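Local coordinates for ferric-siderophore receptor protein (Streptomyces coelicolor, PDB 2X4L) that probably binds ferric siderophores outside the cell membrane and hands them to an uptake transporter, as solute-binding proteins of its family do, at residues A46-F51 with P111-T116; K66-P71 with D89-L94. All coordinates share one frame; numbering follows the deposited sequence.

Interaction 1 of 2, residues A46-F51 with P111-T116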
ATOM      1  N   ALA A  46      13.314  20.760  -4.699  1.00 20.79           N
ATOM      2  CA  ALA A  46      12.590  20.933  -5.899  1.00 21.83           C
ATOM      3  C   ALA A  46      12.636  19.616  -6.676  1.00 19.41           C
ATOM      4  O   ALA A  46      11.713  19.356  -7.463  1.00 21.09           O
ATOM      5  CB  ALA A  46      13.294  22.002  -6.699  1.00 24.27           C
ATOM      6  N   ASN A  47      13.723  18.823  -6.517  1.00 13.51           N
ATOM      7  CA  ASN A  47      13.895  17.573  -7.375  1.00 12.50           C
ATOM      8  C   ASN A  47      13.772  16.356  -6.512  1.00 12.03           C
ATOM      9  O   ASN A  47      14.769  15.828  -5.990  1.00 13.99           O
ATOM     10  CB  ASN A  47      15.275  17.583  -8.036  1.00 12.38           C
ATOM     11  CG  ASN A  47      15.478  18.736  -9.015  1.00 14.82           C
ATOM     12  OD1 ASN A  47      14.548  19.465  -9.366  1.00 17.19           O
ATOM     13  ND2 ASN A  47      16.683  18.928  -9.412  1.00 19.05           N
ATOM     14  N   ILE A  48      12.540  15.885  -6.338  1.00 10.41           N
ATOM     15  CA  ILE A  48      12.222  14.801  -5.478  1.00 11.36           C
ATOM     16  C   ILE A  48      12.158  13.523  -6.333  1.00  9.47           C
ATOM     17  O   ILE A  48      11.598  13.546  -7.456  1.00 10.85           O
ATOM     18  CB  ILE A  48      10.805  15.053  -4.841  1.00 10.70           C
ATOM     19  CG1 ILE A  48      10.852  16.320  -3.975  1.00 12.13           C
ATOM     20  CG2 ILE A  48      10.376  13.804  -4.018  1.00 12.17           C
ATOM     21  CD1 ILE A  48       9.435  16.717  -3.552  1.00 14.06           C
ATOM     22  N   VAL A  49      12.725  12.454  -5.819  1.00  9.71           N
ATOM     23  CA  VAL A  49      12.508  11.134  -6.414  1.00  9.84           C
ATOM     24  C   VAL A  49      11.852  10.251  -5.408  1.00 10.09           C
ATOM     25  O   VAL A  49      12.231  10.283  -4.239  1.00 11.66           O
ATOM     26  CB  VAL A  49      13.862  10.561  -6.900  1.00 10.47           C
ATOM     27  CG1 VAL A  49      13.770   9.093  -7.315  1.00 10.52           C
ATOM     28  CG2 VAL A  49      14.452  11.438  -8.048  1.00 10.22           C
ATOM     29  N   ALA A  50      10.837   9.526  -5.813  1.00  8.71           N
ATOM     30  CA  ALA A  50      10.113   8.710  -4.833  1.00  9.43           C
ATOM     31  C   ALA A  50       9.690   7.346  -5.370  1.00  8.39           C
ATOM     32  O   ALA A  50       9.427   7.201  -6.582  1.00 10.06           O
ATOM     33  CB  ALA A  50       8.845   9.494  -4.395  1.00 10.56           C
ATOM     34  N   PHE A  51       9.501   6.390  -4.485  1.00  7.87           N
ATOM     35  CA  PHE A  51       8.845   5.162  -4.843  1.00  7.24           C
ATOM     36  C   PHE A  51       7.484   5.583  -5.463  1.00  8.31           C
ATOM     37  O   PHE A  51       6.841   6.515  -4.979  1.00  9.27           O
ATOM     38  CB  PHE A  51       8.625   4.335  -3.571  1.00  8.92           C
ATOM     39  CG  PHE A  51       7.830   3.087  -3.845  1.00  7.20           C
ATOM     40  CD1 PHE A  51       8.403   2.077  -4.604  1.00  8.38           C
ATOM     41  CD2 PHE A  51       6.571   2.914  -3.291  1.00  8.97           C
ATOM     42  CE1 PHE A  51       7.684   0.934  -4.914  1.00  8.92           C
ATOM     43  CE2 PHE A  51       5.846   1.757  -3.600  1.00 10.31           C
ATOM     44  CZ  PHE A  51       6.407   0.744  -4.413  1.00  7.33           C
ATOM     45  N   PRO A 111      18.930  14.809  -8.199  1.00 10.97           N
ATOM     46  CA  PRO A 111      18.006  14.558  -7.113  1.00 11.12           C
ATOM     47  C   PRO A 111      18.413  15.265  -5.835  1.00 10.22           C
ATOM     48  O   PRO A 111      19.619  15.340  -5.488  1.00 12.06           O
ATOM     49  CB  PRO A 111      18.063  13.020  -6.909  1.00 10.73           C
ATOM     50  CG  PRO A 111      19.442  12.671  -7.378  1.00 10.58           C
ATOM     51  CD  PRO A 111      19.711  13.604  -8.528  1.00 10.60           C
ATOM     52  N   GLU A 112      17.428  15.767  -5.110  1.00 10.67           N
ATOM     53  CA  GLU A 112      17.645  16.481  -3.823  1.00 11.13           C
ATOM     54  C   GLU A 112      17.182  15.654  -2.615  1.00 13.12           C
ATOM     55  O   GLU A 112      17.659  15.821  -1.510  1.00 12.75           O
ATOM     56  CB  GLU A 112      17.016  17.880  -3.835  1.00 12.64           C
ATOM     57  CG  GLU A 112      17.840  18.837  -4.732  1.00 13.28           C
ATOM     58  CD  GLU A 112      17.094  20.035  -5.143  1.00 19.81           C
ATOM     59  OE1 GLU A 112      15.884  20.062  -5.339  1.00 18.88           O
ATOM     60  OE2 GLU A 112      17.829  21.028  -5.397  1.00 28.46           O
ATOM     61  N   VAL A 113      16.238  14.742  -2.822  1.00 10.59           N
ATOM     62  CA  VAL A 113      15.818  13.815  -1.746  1.00 12.54           C
ATOM     63  C   VAL A 113      15.158  12.653  -2.460  1.00 10.42           C
ATOM     64  O   VAL A 113      14.489  12.796  -3.481  1.00 11.09           O
ATOM     65  CB  VAL A 113      14.830  14.544  -0.716  1.00 11.47           C
ATOM     66  CG1 VAL A 113      13.472  14.903  -1.407  1.00 12.94           C
ATOM     67  CG2 VAL A 113      14.634  13.713   0.566  1.00 12.26           C
ATOM     68  N   LEU A 114      15.349  11.482  -1.882  1.00  9.37           N
ATOM     69  CA  LEU A 114      14.633  10.224  -2.269  1.00  9.50           C
ATOM     70  C   LEU A 114      13.684   9.860  -1.127  1.00  9.92           C
ATOM     71  O   LEU A 114      14.025   9.904   0.064  1.00 10.63           O
ATOM     72  CB  LEU A 114      15.693   9.129  -2.455  1.00  8.69           C
ATOM     73  CG  LEU A 114      15.076   7.802  -2.873  1.00  9.57           C
ATOM     74  CD1 LEU A 114      15.991   7.030  -3.857  1.00 11.37           C
ATOM     75  CD2 LEU A 114      14.793   6.901  -1.641  1.00 11.92           C
ATOM     76  N   ILE A 115      12.462   9.492  -1.498  1.00 10.54           N
ATOM     77  CA  ILE A 115      11.411   9.240  -0.462  1.00  9.17           C
ATOM     78  C   ILE A 115      10.779   7.867  -0.770  1.00 10.33           C
ATOM     79  O   ILE A 115      10.327   7.653  -1.913  1.00 10.64           O
ATOM     80  CB  ILE A 115      10.330  10.346  -0.495  1.00 10.07           C
ATOM     81  CG1 ILE A 115      10.984  11.755  -0.517  1.00 10.51           C
ATOM     82  CG2 ILE A 115       9.328  10.131   0.726  1.00  9.89           C
ATOM     83  CD1 ILE A 115       9.894  12.878  -0.432  1.00 13.19           C
ATOM     84  N   THR A 116      10.709   7.013   0.212  1.00  9.69           N
ATOM     85  CA  THR A 116      10.030   5.741   0.042  1.00  8.22           C
ATOM     86  C   THR A 116       9.460   5.264   1.348  1.00 11.27           C
ATOM     87  O   THR A 116       9.560   5.985   2.386  1.00 11.97           O
ATOM     88  CB  THR A 116      11.027   4.738  -0.588  1.00  9.80           C
ATOM     89  OG1 THR A 116      10.296   3.545  -0.996  1.00  9.51           O
ATOM     90  CG2 THR A 116      12.214   4.317   0.355  1.00 10.71           C
TER
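Glu112 reaches across to the turn that leads into strand 48-51 and holds two successive backbone N-H groups with one oxygen. From its CB, 3.7 Å from Asn47 O, the chain runs extended beyond CG (chi2 161°) to the carboxylate, where OE1 accepts from Ala46 N at 2.7 Å and from Asn47 N at 2.8 Å. The two donors arrive from opposite faces of the carboxylate plane, Ala46 N nearly in line with the C-O bond and Asn47 N on the anti side, tilted 26° out of the plane. OE2 has a long, weak ion pair with Lys43. The Asn47 amide stacks over the carboxylate, the planes 27° apart, while its OD1 accepts from Lys66 NZ. Glu112 N returns a bond to Asn47 O, and beyond it the strands run parallel: Val113 O receives Val49 N, Val49 O receives Ile115 N, and Ile115 O receives Phe51 N at 3.0 Å. Val113 N is buried without a partner.

On one face Ile48 and Val113 lie side by side; Ile48 CG2 meets the CD1 tip of Ile115 at 3.7 Å, under helix 52-60. On the other, Val49 CG2 lies alongside the Pro111 ring, near Tyr106 of helix 103-108. Past the last bridge, Thr116 OG1 comes within 3.2 Å of Phe51 CB and is hydrogen-bonded to Trp126 O, whose indole meets the Phe51 ring edge-to-face. Phe51 is the N-cap residue of helix 52-60. Parallel strands with helices over both faces are characteristic of the Rossmann-like alpha/beta lobe of a siderophore-binding protein.

Interaction 2 of 2, residues K66-P71 with D89-L94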
ATOM      1  N   LYS A  66      10.076  14.522  -9.570  1.00 11.99           N
ATOM      2  CA  LYS A  66      10.738  14.461 -10.880  1.00 12.68           C
ATOM      3  C   LYS A  66      10.973  13.023 -11.346  1.00 12.31           C
ATOM      4  O   LYS A  66      10.949  12.769 -12.575  1.00 13.99           O
ATOM      5  CB  LYS A  66      12.057  15.201 -10.827  1.00 15.33           C
ATOM      6  CG  LYS A  66      11.911  16.701 -10.482  1.00 20.66           C
ATOM      7  CD  LYS A  66      11.405  17.477 -11.656  1.00 25.91           C
ATOM      8  CE  LYS A  66      11.145  19.003 -11.446  1.00 33.59           C
ATOM      9  NZ  LYS A  66      12.018  19.756 -10.552  1.00 34.68           N
ATOM     10  N   GLY A  67      11.181  12.075 -10.409  1.00 11.33           N
ATOM     11  CA  GLY A  67      11.427  10.692 -10.848  1.00  9.68           C
ATOM     12  C   GLY A  67      10.714   9.736  -9.896  1.00 10.66           C
ATOM     13  O   GLY A  67      10.457  10.090  -8.738  1.00 10.60           O
ATOM     14  N   VAL A  68      10.373   8.577 -10.454  1.00  9.12           N
ATOM     15  CA  VAL A  68       9.723   7.530  -9.661  1.00  9.14           C
ATOM     16  C   VAL A  68      10.447   6.219  -9.922  1.00  8.11           C
ATOM     17  O   VAL A  68      11.066   6.013 -10.958  1.00  9.73           O
ATOM     18  CB  VAL A  68       8.200   7.345  -9.936  1.00  9.38           C
ATOM     19  CG1 VAL A  68       7.499   8.645  -9.577  1.00 11.07           C
ATOM     20  CG2 VAL A  68       7.898   6.926 -11.406  1.00  9.22           C
ATOM     21  N   PHE A  69      10.267   5.272  -8.988  1.00  7.83           N
ATOM     22  CA  PHE A  69      10.691   3.895  -9.194  1.00  8.17           C
ATOM     23  C   PHE A  69       9.690   2.987  -8.502  1.00  7.85           C
ATOM     24  O   PHE A  69       9.274   3.190  -7.360  1.00  8.96           O
ATOM     25  CB  PHE A  69      12.152   3.687  -8.634  1.00  9.13           C
ATOM     26  CG  PHE A  69      12.349   4.052  -7.210  1.00  8.15           C
ATOM     27  CD1 PHE A  69      12.301   3.071  -6.221  1.00  8.89           C
ATOM     28  CD2 PHE A  69      12.503   5.386  -6.797  1.00  8.52           C
ATOM     29  CE1 PHE A  69      12.470   3.355  -4.848  1.00  9.57           C
ATOM     30  CE2 PHE A  69      12.711   5.711  -5.416  1.00  8.31           C
ATOM     31  CZ  PHE A  69      12.666   4.670  -4.442  1.00  9.21           C
ATOM     32  N   GLY A  70       9.310   1.934  -9.258  1.00  7.55           N
ATOM     33  CA  GLY A  70       8.294   0.992  -8.750  1.00  7.50           C
ATOM     34  C   GLY A  70       7.347   0.701  -9.891  1.00 10.12           C
ATOM     35  O   GLY A  70       7.479   1.186 -10.994  1.00 10.13           O
ATOM     36  N   PRO A  71       6.359  -0.158  -9.599  1.00  8.11           N
ATOM     37  CA  PRO A  71       5.338  -0.428 -10.604  1.00  9.06           C
ATOM     38  C   PRO A  71       4.647   0.865 -10.970  1.00  9.74           C
ATOM     39  O   PRO A  71       3.983   1.461 -10.143  1.00 11.73           O
ATOM     40  CB  PRO A  71       4.367  -1.401  -9.859  1.00  9.60           C
ATOM     41  CG  PRO A  71       5.177  -1.964  -8.769  1.00  9.92           C
ATOM     42  CD  PRO A  71       6.077  -0.807  -8.300  1.00  9.84           C
ATOM     43  N   ASP A  89       3.458  10.209 -17.627  1.00 14.19           N
ATOM     44  CA  ASP A  89       4.251  10.653 -18.789  1.00 14.98           C
ATOM     45  C   ASP A  89       5.251  11.709 -18.322  1.00 14.16           C
ATOM     46  O   ASP A  89       6.342  11.787 -18.901  1.00 14.72           O
ATOM     47  CB  ASP A  89       3.388  11.182 -19.955  1.00 16.17           C
ATOM     48  CG  ASP A  89       4.280  11.513 -21.182  1.00 21.00           C
ATOM     49  OD1 ASP A  89       4.903  10.522 -21.743  1.00 24.92           O
ATOM     50  OD2 ASP A  89       4.491  12.727 -21.525  1.00 22.25           O
ATOM     51  N   LYS A  90       4.882  12.599 -17.378  1.00 12.97           N
ATOM     52  CA  LYS A  90       5.780  13.703 -17.038  1.00 12.75           C
ATOM     53  C   LYS A  90       6.953  13.284 -16.206  1.00 12.84           C
ATOM     54  O   LYS A  90       8.097  13.779 -16.422  1.00 15.69           O
ATOM     55  CB  LYS A  90       4.918  14.773 -16.358  1.00 14.66           C
ATOM     56  CG  LYS A  90       5.741  15.970 -15.847  1.00 16.58           C
ATOM     57  CD  LYS A  90       4.791  16.986 -15.170  1.00 21.07           C
ATOM     58  CE  LYS A  90       5.492  18.255 -14.716  1.00 27.63           C
ATOM     59  NZ  LYS A  90       6.216  18.833 -15.832  1.00 34.34           N
ATOM     60  N   VAL A  91       6.715  12.387 -15.288  1.00 11.32           N
ATOM     61  CA  VAL A  91       7.820  11.990 -14.408  1.00  9.69           C
ATOM     62  C   VAL A  91       8.762  11.060 -15.144  1.00 10.76           C
ATOM     63  O   VAL A  91       8.398  10.506 -16.166  1.00 12.87           O
ATOM     64  CB  VAL A  91       7.263  11.150 -13.215  1.00 11.69           C
ATOM     65  CG1 VAL A  91       6.294  12.011 -12.276  1.00 14.26           C
ATOM     66  CG2 VAL A  91       6.562   9.901 -13.610  1.00 10.94           C
ATOM     67  N   THR A  92      10.003  10.971 -14.676  1.00  9.67           N
ATOM     68  CA  THR A  92      10.933  10.019 -15.273  1.00  9.63           C
ATOM     69  C   THR A  92      10.831   8.711 -14.493  1.00 10.00           C
ATOM     70  O   THR A  92      11.035   8.713 -13.291  1.00 10.19           O
ATOM     71  CB  THR A  92      12.389  10.564 -15.150  1.00  9.29           C
ATOM     72  OG1 THR A  92      12.489  11.760 -15.990  1.00 13.46           O
ATOM     73  CG2 THR A  92      13.413   9.500 -15.613  1.00 11.91           C
ATOM     74  N   VAL A  93      10.536   7.612 -15.193  1.00  9.87           N
ATOM     75  CA  VAL A  93      10.445   6.340 -14.576  1.00  9.20           C
ATOM     76  C   VAL A  93      11.863   5.712 -14.595  1.00  9.08           C
ATOM     77  O   VAL A  93      12.445   5.437 -15.657  1.00 12.16           O
ATOM     78  CB  VAL A  93       9.471   5.453 -15.371  1.00  9.25           C
ATOM     79  CG1 VAL A  93       9.400   4.038 -14.841  1.00 11.53           C
ATOM     80  CG2 VAL A  93       8.046   6.055 -15.276  1.00 11.68           C
ATOM     81  N   LEU A  94      12.390   5.473 -13.366  1.00  9.74           N
ATOM     82  CA  LEU A  94      13.731   4.967 -13.183  1.00  8.35           C
ATOM     83  C   LEU A  94      13.738   3.456 -13.139  1.00  9.86           C
ATOM     84  O   LEU A  94      14.812   2.830 -13.266  1.00 11.73           O
ATOM     85  CB  LEU A  94      14.274   5.546 -11.861  1.00  8.51           C
ATOM     86  CG  LEU A  94      14.429   7.064 -11.928  1.00  9.73           C
ATOM     87  CD1 LEU A  94      14.763   7.541 -10.474  1.00 11.99           C
ATOM     88  CD2 LEU A  94      15.553   7.526 -12.851  1.00  9.87           C
TER
HETATM   89  O   HOH W   1      11.716  14.397 -14.870  1.00 16.05           O
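Lys66-Phe69 and Val91-Leu94 run in broadly the same direction, their end-to-end lines 40° apart, with parallel bridges pairing Gly67 with Thr92 and Val68 with Val93. Three backbone bonds join them: Thr92 N to Lys66 O, Val68 N to Thr92 O, and Leu94 N to Val68 O at 2.8 Å, where Leu94 N approaches nearly in line with the C=O bond. Gly67 CA adds a CA-H...O contact of 3.2 Å to Thr92 O. Lys66 O also accepts from a water, which lies 3.0 Å from Thr92 OG1 and bridges the two residues.

Val68 CG2 sits between the backbone N and the carbonyl carbon (chi1 -62°), and this methyl meets both Val91 CG2 at 3.9 Å and Val93 CG2 at 4.0 Å. The Val68 and Val91 side chains cross at about a right angle. On the other face, Leu94 lays its CB 3.4 Å from Val68 O, and the same CB lies 4.3 Å from Phe69 CB. Leu94 also packs on Tyr106 of helix 103-108, whereas Val68 faces Thr52 and Ala55 of helix 52-60. Pairing with strand 67-69 on one side, strand 92-95 is an outermost strand of the five-stranded parallel sheet in the alpha/beta lobe.

Overall arrangement
After the N-terminal antiparallel pair 29-32 and 38-41, the chain passes along strand 48-51, through helix 52-60 and into strand 67-69, a beta-alpha-beta unit. A loop region without helix or strand then leads to strand 92-95, and interaction 2 closes that excursion. Helix 103-108 follows before strand 113-118 returns to the opposite side of strand 48-51, where interaction 1 closes the larger loop. Interaction 2 is therefore nested inside interaction 1, their centres about 10 Å apart. Strands 48-51 and 67-69 are neighbours and connect the two contacts directly, Ile48 O lying 2.8 Å from Lys66 N. With this pairing between them, the two contacts give the order 92-95, 67-69, 48-51, 113-118, before strand 142-146 completes it.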